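Local coordinates for protein 4-alpha-glucanotransferase (Aquifex aeolicus, PDB 1TZ7) that belongs to the amylomaltase (D-enzyme) family, whose members are built round a parallel eight-stranded beta/alpha barrel, at residues 242-247 / 279-284; 265-270 / 323-328; 273-278 / 314-319. One frame throughout, in Å; residues are numbered along the deposited sequence.

Contact 1 (242-247 / 279-284)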
ATOM      1  N   PRO A 242       3.675 -13.650  18.238  1.00 20.56           N
ATOM      2  CA  PRO A 242       4.762 -14.521  17.766  1.00 29.80           C
ATOM      3  C   PRO A 242       4.263 -15.902  17.318  1.00 31.43           C
ATOM      4  O   PRO A 242       4.767 -16.448  16.342  1.00 24.49           O
ATOM      5  CB  PRO A 242       5.681 -14.643  18.996  1.00 30.25           C
ATOM      6  CG  PRO A 242       4.834 -14.248  20.159  1.00 27.60           C
ATOM      7  CD  PRO A 242       3.853 -13.256  19.645  1.00 30.65           C
ATOM      8  N   GLU A 243       3.278 -16.444  18.031  1.00 31.20           N
ATOM      9  CA  GLU A 243       2.703 -17.755  17.702  1.00 28.34           C
ATOM     10  C   GLU A 243       2.048 -17.787  16.301  1.00 22.97           C
ATOM     11  O   GLU A 243       1.843 -18.853  15.735  1.00 26.05           O
ATOM     12  CB  GLU A 243       1.676 -18.169  18.772  1.00 32.67           C
ATOM     13  CG  GLU A 243       0.318 -17.472  18.655  1.00 43.32           C
ATOM     14  CD  GLU A 243       0.340 -16.040  19.172  1.00 37.14           C
ATOM     15  OE1 GLU A 243       0.925 -15.181  18.508  1.00 44.65           O
ATOM     16  OE2 GLU A 243      -0.230 -15.783  20.242  1.00 40.92           O
ATOM     17  N   LEU A 244       1.734 -16.613  15.761  1.00 22.84           N
ATOM     18  CA  LEU A 244       1.127 -16.510  14.424  1.00 22.40           C
ATOM     19  C   LEU A 244       2.184 -16.620  13.300  1.00 28.98           C
ATOM     20  O   LEU A 244       1.847 -16.579  12.112  1.00 24.09           O
ATOM     21  CB  LEU A 244       0.355 -15.182  14.295  1.00 23.65           C
ATOM     22  CG  LEU A 244      -1.182 -15.234  14.458  1.00 34.94           C
ATOM     23  CD1 LEU A 244      -1.621 -16.265  15.467  1.00 27.86           C
ATOM     24  CD2 LEU A 244      -1.722 -13.871  14.817  1.00 33.60           C
ATOM     25  N   PHE A 245       3.449 -16.762  13.686  1.00 28.02           N
ATOM     26  CA  PHE A 245       4.549 -16.886  12.725  1.00 27.46           C
ATOM     27  C   PHE A 245       5.408 -18.102  13.046  1.00 28.80           C
ATOM     28  O   PHE A 245       5.357 -18.632  14.158  1.00 22.61           O
ATOM     29  CB  PHE A 245       5.407 -15.621  12.743  1.00 27.20           C
ATOM     30  CG  PHE A 245       4.635 -14.377  12.488  1.00 25.83           C
ATOM     31  CD1 PHE A 245       3.970 -13.733  13.524  1.00 27.02           C
ATOM     32  CD2 PHE A 245       4.548 -13.845  11.208  1.00 24.37           C
ATOM     33  CE1 PHE A 245       3.239 -12.576  13.288  1.00 26.12           C
ATOM     34  CE2 PHE A 245       3.819 -12.688  10.969  1.00 31.75           C
ATOM     35  CZ  PHE A 245       3.164 -12.055  12.011  1.00 32.45           C
ATOM     36  N   LYS A 246       6.196 -18.548  12.068  1.00 27.28           N
ATOM     37  CA  LYS A 246       7.040 -19.726  12.249  1.00 28.69           C
ATOM     38  C   LYS A 246       8.371 -19.327  12.860  1.00 30.13           C
ATOM     39  O   LYS A 246       9.334 -19.059  12.153  1.00 26.79           O
ATOM     40  CB  LYS A 246       7.250 -20.451  10.916  1.00 31.10           C
ATOM     41  CG  LYS A 246       5.997 -21.174  10.408  1.00 33.66           C
ATOM     42  CD  LYS A 246       6.323 -22.192   9.325  1.00 39.43           C
ATOM     43  CE  LYS A 246       5.102 -23.033   8.973  1.00 38.30           C
ATOM     44  NZ  LYS A 246       5.305 -23.831   7.738  1.00 37.59           N
ATOM     45  N   LEU A 247       8.404 -19.280  14.191  1.00 27.63           N
ATOM     46  CA  LEU A 247       9.610 -18.938  14.930  1.00 29.52           C
ATOM     47  C   LEU A 247      10.038 -20.111  15.803  1.00 34.40           C
ATOM     48  O   LEU A 247       9.238 -20.995  16.105  1.00 32.84           O
ATOM     49  CB  LEU A 247       9.365 -17.706  15.811  1.00 26.32           C
ATOM     50  CG  LEU A 247       8.580 -16.549  15.180  1.00 33.73           C
ATOM     51  CD1 LEU A 247       8.358 -15.434  16.203  1.00 25.69           C
ATOM     52  CD2 LEU A 247       9.294 -16.010  13.945  1.00 38.87           C
ATOM     53  N   GLU A 279      -1.556 -22.839  10.591  1.00 26.86           N
ATOM     54  CA  GLU A 279      -2.326 -23.759  11.411  1.00 35.79           C
ATOM     55  C   GLU A 279      -2.750 -23.084  12.732  1.00 36.06           C
ATOM     56  O   GLU A 279      -3.791 -23.414  13.296  1.00 30.84           O
ATOM     57  CB  GLU A 279      -1.539 -25.060  11.664  1.00 32.28           C
ATOM     58  CG  GLU A 279      -0.850 -25.146  13.013  1.00 51.51           C
ATOM     59  CD  GLU A 279      -0.102 -26.459  13.196  1.00 71.54           C
ATOM     60  OE1 GLU A 279       0.689 -26.827  12.297  1.00 74.79           O
ATOM     61  OE2 GLU A 279      -0.309 -27.125  14.236  1.00 56.00           O
ATOM     62  N   GLU A 280      -1.945 -22.128  13.202  1.00 27.18           N
ATOM     63  CA  GLU A 280      -2.297 -21.337  14.390  1.00 29.04           C
ATOM     64  C   GLU A 280      -3.383 -20.287  14.090  1.00 33.84           C
ATOM     65  O   GLU A 280      -4.196 -19.966  14.953  1.00 29.29           O
ATOM     66  CB  GLU A 280      -1.060 -20.646  14.958  1.00 25.34           C
ATOM     67  CG  GLU A 280      -1.216 -20.184  16.405  1.00 52.63           C
ATOM     68  CD  GLU A 280      -1.279 -21.343  17.395  1.00 53.79           C
ATOM     69  OE1 GLU A 280      -1.926 -21.186  18.448  1.00 57.16           O
ATOM     70  OE2 GLU A 280      -0.683 -22.404  17.117  1.00 48.64           O
ATOM     71  N   HIS A 281      -3.383 -19.754  12.874  1.00 28.34           N
ATOM     72  CA  HIS A 281      -4.414 -18.787  12.466  1.00 32.54           C
ATOM     73  C   HIS A 281      -5.759 -19.451  12.396  1.00 29.12           C
ATOM     74  O   HIS A 281      -6.743 -18.908  12.866  1.00 30.60           O
ATOM     75  CB  HIS A 281      -4.033 -18.123  11.129  1.00 31.40           C
ATOM     76  CG  HIS A 281      -2.713 -17.458  11.183  1.00 34.13           C
ATOM     77  ND1 HIS A 281      -2.551 -16.170  11.623  1.00 34.42           N
ATOM     78  CD2 HIS A 281      -1.474 -17.928  10.937  1.00 42.22           C
ATOM     79  CE1 HIS A 281      -1.264 -15.870  11.614  1.00 43.18           C
ATOM     80  NE2 HIS A 281      -0.595 -16.919  11.203  1.00 28.53           N
ATOM     81  N   GLU A 282      -5.792 -20.648  11.830  1.00 29.43           N
ATOM     82  CA  GLU A 282      -7.016 -21.427  11.747  1.00 32.86           C
ATOM     83  C   GLU A 282      -7.491 -21.830  13.146  1.00 33.66           C
ATOM     84  O   GLU A 282      -8.687 -21.906  13.405  1.00 33.44           O
ATOM     85  CB  GLU A 282      -6.793 -22.673  10.879  1.00 35.74           C
ATOM     86  CG  GLU A 282      -8.075 -23.288  10.333  1.00 49.45           C
ATOM     87  CD  GLU A 282      -7.834 -24.179   9.122  1.00 47.53           C
ATOM     88  OE1 GLU A 282      -8.817 -24.724   8.585  1.00 55.87           O
ATOM     89  OE2 GLU A 282      -6.663 -24.335   8.710  1.00 56.16           O
ATOM     90  N   LYS A 283      -6.538 -22.076  14.044  1.00 32.40           N
ATOM     91  CA  LYS A 283      -6.852 -22.460  15.421  1.00 35.92           C
ATOM     92  C   LYS A 283      -7.529 -21.313  16.196  1.00 33.98           C
ATOM     93  O   LYS A 283      -8.401 -21.556  17.036  1.00 32.97           O
ATOM     94  CB  LYS A 283      -5.582 -22.897  16.149  1.00 38.45           C
ATOM     95  CG  LYS A 283      -5.825 -23.458  17.538  1.00 49.50           C
ATOM     96  CD  LYS A 283      -4.518 -23.904  18.195  1.00 58.57           C
ATOM     97  CE  LYS A 283      -4.718 -24.226  19.673  1.00 64.40           C
ATOM     98  NZ  LYS A 283      -3.463 -24.076  20.453  1.00 68.70           N
ATOM     99  N   GLU A 284      -7.122 -20.073  15.910  1.00 26.35           N
ATOM    100  CA  GLU A 284      -7.722 -18.892  16.552  1.00 30.62           C
ATOM    101  C   GLU A 284      -8.816 -18.256  15.671  1.00 31.85           C
ATOM    102  O   GLU A 284      -9.138 -17.076  15.823  1.00 29.84           O
ATOM    103  CB  GLU A 284      -6.632 -17.842  16.900  1.00 32.28           C
ATOM    104  CG  GLU A 284      -5.754 -17.414  15.725  1.00 51.44           C
ATOM    105  CD  GLU A 284      -5.582 -15.896  15.632  1.00 55.40           C
ATOM    106  OE1 GLU A 284      -5.857 -15.334  14.550  1.00 33.68           O
ATOM    107  OE2 GLU A 284      -5.167 -15.270  16.642  1.00 34.53           O
TER
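H281 reaches from its helix to the backbone of L244, and its NE2 donates to L244 O at 2.6 Å. The carbonyl receives it in its own plane, on a lone pair, but the N-H...O angle is only 136° and the oxygen sits 21° out of the imidazole plane. CG lies anti to the carbonyl carbon (chi1 -57°), a torsion that brings the imidazole up to the carbonyl of L244. As modelled, L244 comes in over one ring face, CD1 standing 4.2 Å from the H281 centroid in a CH-pi contact. L244 CG is placed too near the ring, so the leucine's rotation and that exact distance are both doubtful. The bond ties the end of a short 3-10 segment, 242-244, to helix 278-283, which follows strand 269-274, an outermost strand of the antiparallel sheet, after a short linker; L244 also shares a backbone bond with N277, at the N-cap of the same helix. W278 and Y276 add their rings around the imidazole. The preceding residue, E280, folds its chain at chi2 and lays CG against E243 O at 3.4 Å and against E243 CG at 3.8 Å, so the two glutamates meet through methylenes while E243 OE2 and E280 OE1 stay 5.9 Å apart. E284, just past the helix, brings OE2 to 3.9 Å from L244 CD1, while its OE1 accepts from W288 N.

Contact 2 (265-270 / 323-328)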
ATOM      1  N   SER A 265      13.643 -13.475 -12.987  1.00 81.84           N
ATOM      2  CA  SER A 265      14.765 -13.458 -12.047  1.00 79.17           C
ATOM      3  C   SER A 265      15.495 -14.796 -12.055  1.00 80.24           C
ATOM      4  O   SER A 265      14.906 -15.834 -12.358  1.00 81.15           O
ATOM      5  CB  SER A 265      14.270 -13.146 -10.632  1.00 81.79           C
ATOM      6  OG  SER A 265      15.347 -13.122  -9.709  1.00 77.77           O
ATOM      7  N   LYS A 266      16.781 -14.764 -11.713  1.00 76.95           N
ATOM      8  CA  LYS A 266      17.640 -15.942 -11.827  1.00 77.13           C
ATOM      9  C   LYS A 266      17.562 -16.800 -10.566  1.00 73.44           C
ATOM     10  O   LYS A 266      17.492 -18.028 -10.642  1.00 69.49           O
ATOM     11  CB  LYS A 266      19.100 -15.522 -12.078  1.00 80.52           C
ATOM     12  CG  LYS A 266      19.272 -14.465 -13.185  1.00 83.94           C
ATOM     13  CD  LYS A 266      19.535 -13.063 -12.600  1.00 84.16           C
ATOM     14  CE  LYS A 266      18.845 -11.968 -13.415  1.00 85.26           C
ATOM     15  NZ  LYS A 266      18.536 -10.768 -12.590  1.00 81.08           N
ATOM     16  N   THR A 267      17.571 -16.144  -9.406  1.00 71.66           N
ATOM     17  CA  THR A 267      17.659 -16.843  -8.121  1.00 69.94           C
ATOM     18  C   THR A 267      16.516 -16.435  -7.168  1.00 69.95           C
ATOM     19  O   THR A 267      16.628 -16.582  -5.946  1.00 63.39           O
ATOM     20  CB  THR A 267      19.033 -16.567  -7.453  1.00 75.45           C
ATOM     21  OG1 THR A 267      19.023 -17.029  -6.099  1.00 73.83           O
ATOM     22  CG2 THR A 267      19.305 -15.061  -7.333  1.00 80.30           C
ATOM     23  N   GLY A 268      15.423 -15.930  -7.739  1.00 62.61           N
ATOM     24  CA  GLY A 268      14.251 -15.566  -6.957  1.00 65.07           C
ATOM     25  C   GLY A 268      14.477 -14.328  -6.110  1.00 61.62           C
ATOM     26  O   GLY A 268      15.506 -13.663  -6.230  1.00 62.48           O
ATOM     27  N   GLN A 269      13.509 -14.018  -5.251  1.00 60.57           N
ATOM     28  CA  GLN A 269      13.636 -12.898  -4.319  1.00 58.37           C
ATOM     29  C   GLN A 269      13.473 -13.374  -2.883  1.00 57.75           C
ATOM     30  O   GLN A 269      12.571 -14.154  -2.572  1.00 48.28           O
ATOM     31  CB  GLN A 269      12.600 -11.802  -4.628  1.00 54.57           C
ATOM     32  CG  GLN A 269      11.967 -11.895  -6.009  1.00 66.10           C
ATOM     33  CD  GLN A 269      10.987 -10.765  -6.275  1.00 76.11           C
ATOM     34  OE1 GLN A 269      11.394  -9.643  -6.574  1.00 67.42           O
ATOM     35  NE2 GLN A 269       9.694 -11.058  -6.165  1.00 73.98           N
ATOM     36  N   LEU A 270      14.356 -12.901  -2.013  1.00 53.94           N
ATOM     37  CA  LEU A 270      14.259 -13.178  -0.591  1.00 51.81           C
ATOM     38  C   LEU A 270      13.708 -11.952   0.137  1.00 52.26           C
ATOM     39  O   LEU A 270      14.419 -10.966   0.341  1.00 52.74           O
ATOM     40  CB  LEU A 270      15.637 -13.549  -0.035  1.00 54.77           C
ATOM     41  CG  LEU A 270      15.667 -14.186   1.352  1.00 54.44           C
ATOM     42  CD1 LEU A 270      15.017 -15.557   1.333  1.00 51.75           C
ATOM     43  CD2 LEU A 270      17.103 -14.279   1.852  1.00 59.48           C
ATOM     44  N   THR A 323      19.840 -16.939  -0.462  1.00 49.45           N
ATOM     45  CA  THR A 323      18.890 -16.770  -1.567  1.00 50.47           C
ATOM     46  C   THR A 323      17.611 -17.576  -1.315  1.00 45.64           C
ATOM     47  O   THR A 323      17.501 -18.291  -0.317  1.00 39.85           O
ATOM     48  CB  THR A 323      19.529 -17.219  -2.900  1.00 42.89           C
ATOM     49  OG1 THR A 323      19.444 -18.643  -3.030  1.00 40.67           O
ATOM     50  CG2 THR A 323      21.040 -16.931  -2.924  1.00 59.95           C
ATOM     51  N   ALA A 324      16.654 -17.459  -2.235  1.00 37.13           N
ATOM     52  CA  ALA A 324      15.352 -18.116  -2.088  1.00 45.16           C
ATOM     53  C   ALA A 324      15.266 -19.403  -2.926  1.00 45.35           C
ATOM     54  O   ALA A 324      14.179 -19.913  -3.180  1.00 37.22           O
ATOM     55  CB  ALA A 324      14.237 -17.156  -2.483  1.00 38.67           C
ATOM     56  N   VAL A 325      16.418 -19.922  -3.342  1.00 30.65           N
ATOM     57  CA  VAL A 325      16.464 -21.061  -4.258  1.00 35.19           C
ATOM     58  C   VAL A 325      15.983 -22.344  -3.577  1.00 36.55           C
ATOM     59  O   VAL A 325      15.244 -23.130  -4.170  1.00 40.03           O
ATOM     60  CB  VAL A 325      17.913 -21.286  -4.807  1.00 46.02           C
ATOM     61  CG1 VAL A 325      18.015 -22.622  -5.548  1.00 33.48           C
ATOM     62  CG2 VAL A 325      18.319 -20.144  -5.713  1.00 35.66           C
ATOM     63  N   ASN A 326      16.407 -22.550  -2.329  1.00 35.58           N
ATOM     64  CA  ASN A 326      16.159 -23.815  -1.628  1.00 42.47           C
ATOM     65  C   ASN A 326      14.909 -23.754  -0.744  1.00 43.32           C
ATOM     66  O   ASN A 326      14.934 -24.173   0.414  1.00 41.56           O
ATOM     67  CB  ASN A 326      17.377 -24.202  -0.787  1.00 45.92           C
ATOM     68  CG  ASN A 326      18.478 -24.821  -1.614  1.00 49.38           C
ATOM     69  OD1 ASN A 326      18.723 -26.022  -1.541  1.00 66.80           O
ATOM     70  ND2 ASN A 326      19.149 -24.002  -2.412  1.00 38.48           N
ATOM     71  N   GLY A 327      13.820 -23.237  -1.300  1.00 40.48           N
ATOM     72  CA  GLY A 327      12.550 -23.194  -0.597  1.00 37.64           C
ATOM     73  C   GLY A 327      11.595 -24.283  -1.057  1.00 40.26           C
ATOM     74  O   GLY A 327      11.996 -25.239  -1.724  1.00 31.17           O
ATOM     75  N   ARG A 328      10.325 -24.133  -0.696  1.00 38.36           N
ATOM     76  CA  ARG A 328       9.277 -25.037  -1.159  1.00 35.14           C
ATOM     77  C   ARG A 328       7.911 -24.380  -1.049  1.00 34.88           C
ATOM     78  O   ARG A 328       7.712 -23.471  -0.256  1.00 23.93           O
ATOM     79  CB  ARG A 328       9.290 -26.330  -0.349  1.00 40.63           C
ATOM     80  CG  ARG A 328       9.195 -26.122   1.167  1.00 45.45           C
ATOM     81  CD  ARG A 328       8.537 -27.291   1.914  1.00 50.64           C
ATOM     82  NE  ARG A 328       9.230 -27.595   3.093  1.00 62.11           N
ATOM     83  CZ  ARG A 328       8.921 -27.266   4.346  1.00 71.74           C
ATOM     84  NH1 ARG A 328       7.783 -26.668   4.719  1.00 74.45           N
ATOM     85  NH2 ARG A 328       9.774 -27.636   5.253  1.00 71.10           N
TER
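T267 OG1 touches two side chains of the 323-328 loop, lying 3.2 Å from T323 CB and equally 3.2 Å from V325 CG2. Both neighbours are crossed at about a right angle, and the hydroxyl gets there because OG1 lies opposite the backbone N about the first torsion (chi1 169°). Next to this, A324 points its methyl at the other segment and rests CB on Q269 O at 3.4 Å. L270, whose CB points at the other segment, puts CD1 4.0 Å from T323 O and 4.2 Å from A324 CB, the latter an apolar pair. Behind the first shell, T323 OG1 accepts a weak bond from V325 N at 3.3 Å, in the manner of an ST turn, which sets T323 and V325 beside each other where they meet T267. G268, with a positive phi of 71°, turns the chain from the loop into strand 269-274, and Q269 pairs by backbone with V259 of the adjoining strand. In the 323-328 loop, A324 O accepts from W315 NE1, anchoring the loop to strand 313-318 just before R328 begins the sheet's other outermost strand. With methyls, a methine and a threonine hydroxyl meeting at the surface, the join probably rests mainly on van der Waals fit, while the Q269-V259 and A324-W315 bonds tie the two segments to the sheet.

Contact 3 (273-278 / 314-319)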
ATOM      1  N   ASN A 273      10.741 -11.556   5.318  1.00 48.33           N
ATOM      2  CA  ASN A 273       9.657 -11.623   6.304  1.00 46.41           C
ATOM      3  C   ASN A 273       9.600 -13.021   6.909  1.00 41.59           C
ATOM      4  O   ASN A 273       9.928 -13.986   6.250  1.00 31.16           O
ATOM      5  CB  ASN A 273       8.297 -11.296   5.652  1.00 41.26           C
ATOM      6  CG  ASN A 273       8.344 -10.049   4.769  1.00 55.44           C
ATOM      7  OD1 ASN A 273       8.745 -10.114   3.612  1.00 61.89           O
ATOM      8  ND2 ASN A 273       7.918  -8.913   5.318  1.00 43.26           N
ATOM      9  N   PRO A 274       9.172 -13.128   8.157  1.00 42.25           N
ATOM     10  CA  PRO A 274       8.811 -14.428   8.719  1.00 42.04           C
ATOM     11  C   PRO A 274       7.499 -14.904   8.109  1.00 29.87           C
ATOM     12  O   PRO A 274       6.629 -14.087   7.857  1.00 36.10           O
ATOM     13  CB  PRO A 274       8.647 -14.132  10.209  1.00 44.10           C
ATOM     14  CG  PRO A 274       8.267 -12.695  10.267  1.00 47.62           C
ATOM     15  CD  PRO A 274       8.968 -12.031   9.119  1.00 46.90           C
ATOM     16  N   VAL A 275       7.375 -16.200   7.852  1.00 26.90           N
ATOM     17  CA  VAL A 275       6.154 -16.739   7.266  1.00 28.96           C
ATOM     18  C   VAL A 275       5.134 -17.014   8.350  1.00 31.20           C
ATOM     19  O   VAL A 275       5.480 -17.150   9.522  1.00 29.15           O
ATOM     20  CB  VAL A 275       6.418 -18.039   6.456  1.00 28.73           C
ATOM     21  CG1 VAL A 275       7.425 -17.780   5.348  1.00 39.11           C
ATOM     22  CG2 VAL A 275       6.891 -19.170   7.371  1.00 29.06           C
ATOM     23  N   TYR A 276       3.873 -17.087   7.956  1.00 29.52           N
ATOM     24  CA  TYR A 276       2.798 -17.373   8.884  1.00 28.73           C
ATOM     25  C   TYR A 276       2.809 -18.851   9.273  1.00 30.45           C
ATOM     26  O   TYR A 276       3.027 -19.723   8.434  1.00 26.87           O
ATOM     27  CB  TYR A 276       1.444 -17.018   8.253  1.00 32.66           C
ATOM     28  CG  TYR A 276       1.198 -15.521   8.084  1.00 21.74           C
ATOM     29  CD1 TYR A 276       0.802 -14.998   6.859  1.00 24.91           C
ATOM     30  CD2 TYR A 276       1.352 -14.639   9.156  1.00 27.75           C
ATOM     31  CE1 TYR A 276       0.569 -13.633   6.694  1.00 31.06           C
ATOM     32  CE2 TYR A 276       1.123 -13.272   9.003  1.00 26.24           C
ATOM     33  CZ  TYR A 276       0.731 -12.776   7.765  1.00 30.10           C
ATOM     34  OH  TYR A 276       0.496 -11.420   7.599  1.00 26.88           O
ATOM     35  N   ASN A 277       2.580 -19.121  10.553  1.00 30.02           N
ATOM     36  CA  ASN A 277       2.137 -20.434  10.990  1.00 26.74           C
ATOM     37  C   ASN A 277       0.621 -20.554  10.829  1.00 31.25           C
ATOM     38  O   ASN A 277      -0.133 -20.299  11.762  1.00 28.62           O
ATOM     39  CB  ASN A 277       2.524 -20.664  12.448  1.00 18.99           C
ATOM     40  CG  ASN A 277       2.307 -22.095  12.887  1.00 39.07           C
ATOM     41  OD1 ASN A 277       3.003 -22.998  12.452  1.00 42.03           O
ATOM     42  ND2 ASN A 277       1.340 -22.304  13.750  1.00 37.73           N
ATOM     43  N   TRP A 278       0.188 -20.943   9.636  1.00 25.20           N
ATOM     44  CA  TRP A 278      -1.222 -20.841   9.252  1.00 32.08           C
ATOM     45  C   TRP A 278      -2.119 -21.757  10.079  1.00 29.08           C
ATOM     46  O   TRP A 278      -3.305 -21.482  10.253  1.00 31.25           O
ATOM     47  CB  TRP A 278      -1.395 -21.138   7.765  1.00 24.06           C
ATOM     48  CG  TRP A 278      -1.227 -19.924   6.905  1.00 23.33           C
ATOM     49  CD1 TRP A 278      -0.162 -19.628   6.108  1.00 29.12           C
ATOM     50  CD2 TRP A 278      -2.147 -18.842   6.761  1.00 24.89           C
ATOM     51  NE1 TRP A 278      -0.365 -18.426   5.474  1.00 31.31           N
ATOM     52  CE2 TRP A 278      -1.577 -17.922   5.856  1.00 29.08           C
ATOM     53  CE3 TRP A 278      -3.404 -18.552   7.303  1.00 34.09           C
ATOM     54  CZ2 TRP A 278      -2.219 -16.738   5.483  1.00 27.19           C
ATOM     55  CZ3 TRP A 278      -4.042 -17.367   6.927  1.00 28.57           C
ATOM     56  CH2 TRP A 278      -3.449 -16.484   6.031  1.00 28.22           C
ATOM     57  N   TYR A 314       2.332 -20.615  -0.306  1.00 26.63           N
ATOM     58  CA  TYR A 314       3.386 -19.614  -0.173  1.00 29.18           C
ATOM     59  C   TYR A 314       4.772 -20.246  -0.218  1.00 22.17           C
ATOM     60  O   TYR A 314       4.961 -21.395   0.191  1.00 28.02           O
ATOM     61  CB  TYR A 314       3.210 -18.819   1.125  1.00 24.23           C
ATOM     62  CG  TYR A 314       3.408 -19.629   2.384  1.00 33.44           C
ATOM     63  CD1 TYR A 314       4.639 -19.658   3.027  1.00 41.55           C
ATOM     64  CD2 TYR A 314       2.357 -20.359   2.939  1.00 35.22           C
ATOM     65  CE1 TYR A 314       4.826 -20.393   4.182  1.00 42.77           C
ATOM     66  CE2 TYR A 314       2.533 -21.099   4.093  1.00 38.32           C
ATOM     67  CZ  TYR A 314       3.771 -21.114   4.713  1.00 36.56           C
ATOM     68  OH  TYR A 314       3.957 -21.846   5.860  1.00 36.95           O
ATOM     69  N   TRP A 315       5.734 -19.487  -0.719  1.00 29.59           N
ATOM     70  CA  TRP A 315       7.103 -19.952  -0.827  1.00 27.45           C
ATOM     71  C   TRP A 315       7.820 -19.786   0.520  1.00 25.34           C
ATOM     72  O   TRP A 315       7.881 -18.687   1.075  1.00 30.09           O
ATOM     73  CB  TRP A 315       7.834 -19.179  -1.927  1.00 32.76           C
ATOM     74  CG  TRP A 315       9.193 -19.725  -2.265  1.00 29.79           C
ATOM     75  CD1 TRP A 315      10.396 -19.141  -2.005  1.00 36.75           C
ATOM     76  CD2 TRP A 315       9.485 -20.957  -2.937  1.00 28.16           C
ATOM     77  NE1 TRP A 315      11.419 -19.932  -2.469  1.00 29.91           N
ATOM     78  CE2 TRP A 315      10.887 -21.055  -3.046  1.00 37.99           C
ATOM     79  CE3 TRP A 315       8.702 -21.995  -3.460  1.00 40.72           C
ATOM     80  CZ2 TRP A 315      11.520 -22.144  -3.651  1.00 35.12           C
ATOM     81  CZ3 TRP A 315       9.340 -23.079  -4.063  1.00 48.77           C
ATOM     82  CH2 TRP A 315      10.728 -23.140  -4.151  1.00 41.88           C
ATOM     83  N   GLU A 316       8.349 -20.889   1.030  1.00 18.88           N
ATOM     84  CA  GLU A 316       8.940 -20.936   2.361  1.00 30.99           C
ATOM     85  C   GLU A 316      10.399 -21.421   2.274  1.00 33.29           C
ATOM     86  O   GLU A 316      10.657 -22.525   1.816  1.00 36.95           O
ATOM     87  CB  GLU A 316       8.135 -21.895   3.235  1.00 33.78           C
ATOM     88  CG  GLU A 316       8.627 -22.023   4.657  1.00 41.93           C
ATOM     89  CD  GLU A 316       7.827 -23.035   5.454  1.00 33.60           C
ATOM     90  OE1 GLU A 316       6.795 -22.651   6.047  1.00 37.22           O
ATOM     91  OE2 GLU A 316       8.227 -24.213   5.485  1.00 45.28           O
ATOM     92  N   VAL A 317      11.342 -20.583   2.723  1.00 32.86           N
ATOM     93  CA  VAL A 317      12.775 -20.935   2.681  1.00 44.58           C
ATOM     94  C   VAL A 317      13.417 -20.888   4.098  1.00 44.17           C
ATOM     95  O   VAL A 317      13.127 -19.999   4.883  1.00 34.47           O
ATOM     96  CB  VAL A 317      13.576 -19.995   1.704  1.00 50.00           C
ATOM     97  CG1 VAL A 317      12.663 -19.447   0.607  1.00 34.09           C
ATOM     98  CG2 VAL A 317      14.250 -18.855   2.463  1.00 59.27           C
ATOM     99  N   PRO A 318      14.283 -21.862   4.399  1.00 41.99           N
ATOM    100  CA  PRO A 318      14.975 -21.926   5.706  1.00 45.61           C
ATOM    101  C   PRO A 318      15.770 -20.654   6.055  1.00 42.92           C
ATOM    102  O   PRO A 318      16.487 -20.105   5.201  1.00 39.27           O
ATOM    103  CB  PRO A 318      15.935 -23.110   5.534  1.00 47.45           C
ATOM    104  CG  PRO A 318      15.336 -23.937   4.456  1.00 50.61           C
ATOM    105  CD  PRO A 318      14.652 -22.989   3.525  1.00 45.37           C
ATOM    106  N   TYR A 319      15.642 -20.206   7.306  1.00 37.29           N
ATOM    107  CA  TYR A 319      16.337 -19.007   7.777  1.00 40.20           C
ATOM    108  C   TYR A 319      17.839 -19.242   7.796  1.00 41.71           C
ATOM    109  O   TYR A 319      18.305 -20.322   8.181  1.00 33.90           O
ATOM    110  CB  TYR A 319      15.847 -18.627   9.184  1.00 42.29           C
ATOM    111  CG  TYR A 319      16.588 -17.451   9.808  1.00 44.05           C
ATOM    112  CD1 TYR A 319      16.439 -16.159   9.302  1.00 34.58           C
ATOM    113  CD2 TYR A 319      17.430 -17.633  10.903  1.00 53.22           C
ATOM    114  CE1 TYR A 319      17.111 -15.080   9.869  1.00 47.07           C
ATOM    115  CE2 TYR A 319      18.108 -16.562  11.477  1.00 52.72           C
ATOM    116  CZ  TYR A 319      17.943 -15.287  10.955  1.00 52.06           C
ATOM    117  OH  TYR A 319      18.606 -14.226  11.515  1.00 47.77           O
TER
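V275 and W278 come obliquely at the ring of Y314, both from the same side of its plane: V275 CB lies 3.6 Å from Y314 CE1, and W278 CD1 lies 3.7 Å from Y314 CE2. Against the tryptophan, the five-membered ring and the phenol have planes 47° apart and centroids 5.6 Å apart, with Y314 CE2 near the plane of the indole at its edge. The two aromatic side chains run past each other in opposite directions, whereas V275 crosses the tyrosine at about a right angle. One indole face is lined by Y276 CB. All this happens where the chain leaves strand 269-274 for helix 278-283: within the four-stranded antiparallel sheet, strand 255-259 separates 269-274 from 313-318, and the linker 275-277 and first helical residue pack on strand 313-318, with F255 of the intervening strand touching V275 and E316. Y314 rises from its strand with CG between the backbone N and the carbonyl carbon (chi1 66°), carrying OH to E316 OE1, to which it donates at 3.0 Å. That oxygen is met on its anti side, 31° out of the carboxylate plane. E316 reaches it through an extended chain, and V275 CG2 packs 3.7 Å from the same OE1. K246 NZ makes a salt bridge to OE1 and bonds Y314 OH as well, while R328 holds OE2, which would probably favour an ionised carboxylate in this buried place.

In the fold
Contact 3 is fully buried, contact 1 partly so, and contact 2 lies at the surface. Contacts 2 and 3 both use strand 269-274 and the same antiparallel sheet, contact 3 nested in the loop that contact 2 closes; contact 1 takes up the helix that follows this strand. Backbone also joins neighbours, K246 N probably bonding V275 O at 3.0 Å. Through its two salt bridges E316 ties a residue from one segment of each of the other two contacts to strand 313-318. Chemistry follows depth: aromatic rings and a held carboxylate inside, a histidine-to-backbone bond midway, methyl and hydroxyl packing outside. The centres of contacts 1 and 2 are about 24 Å apart.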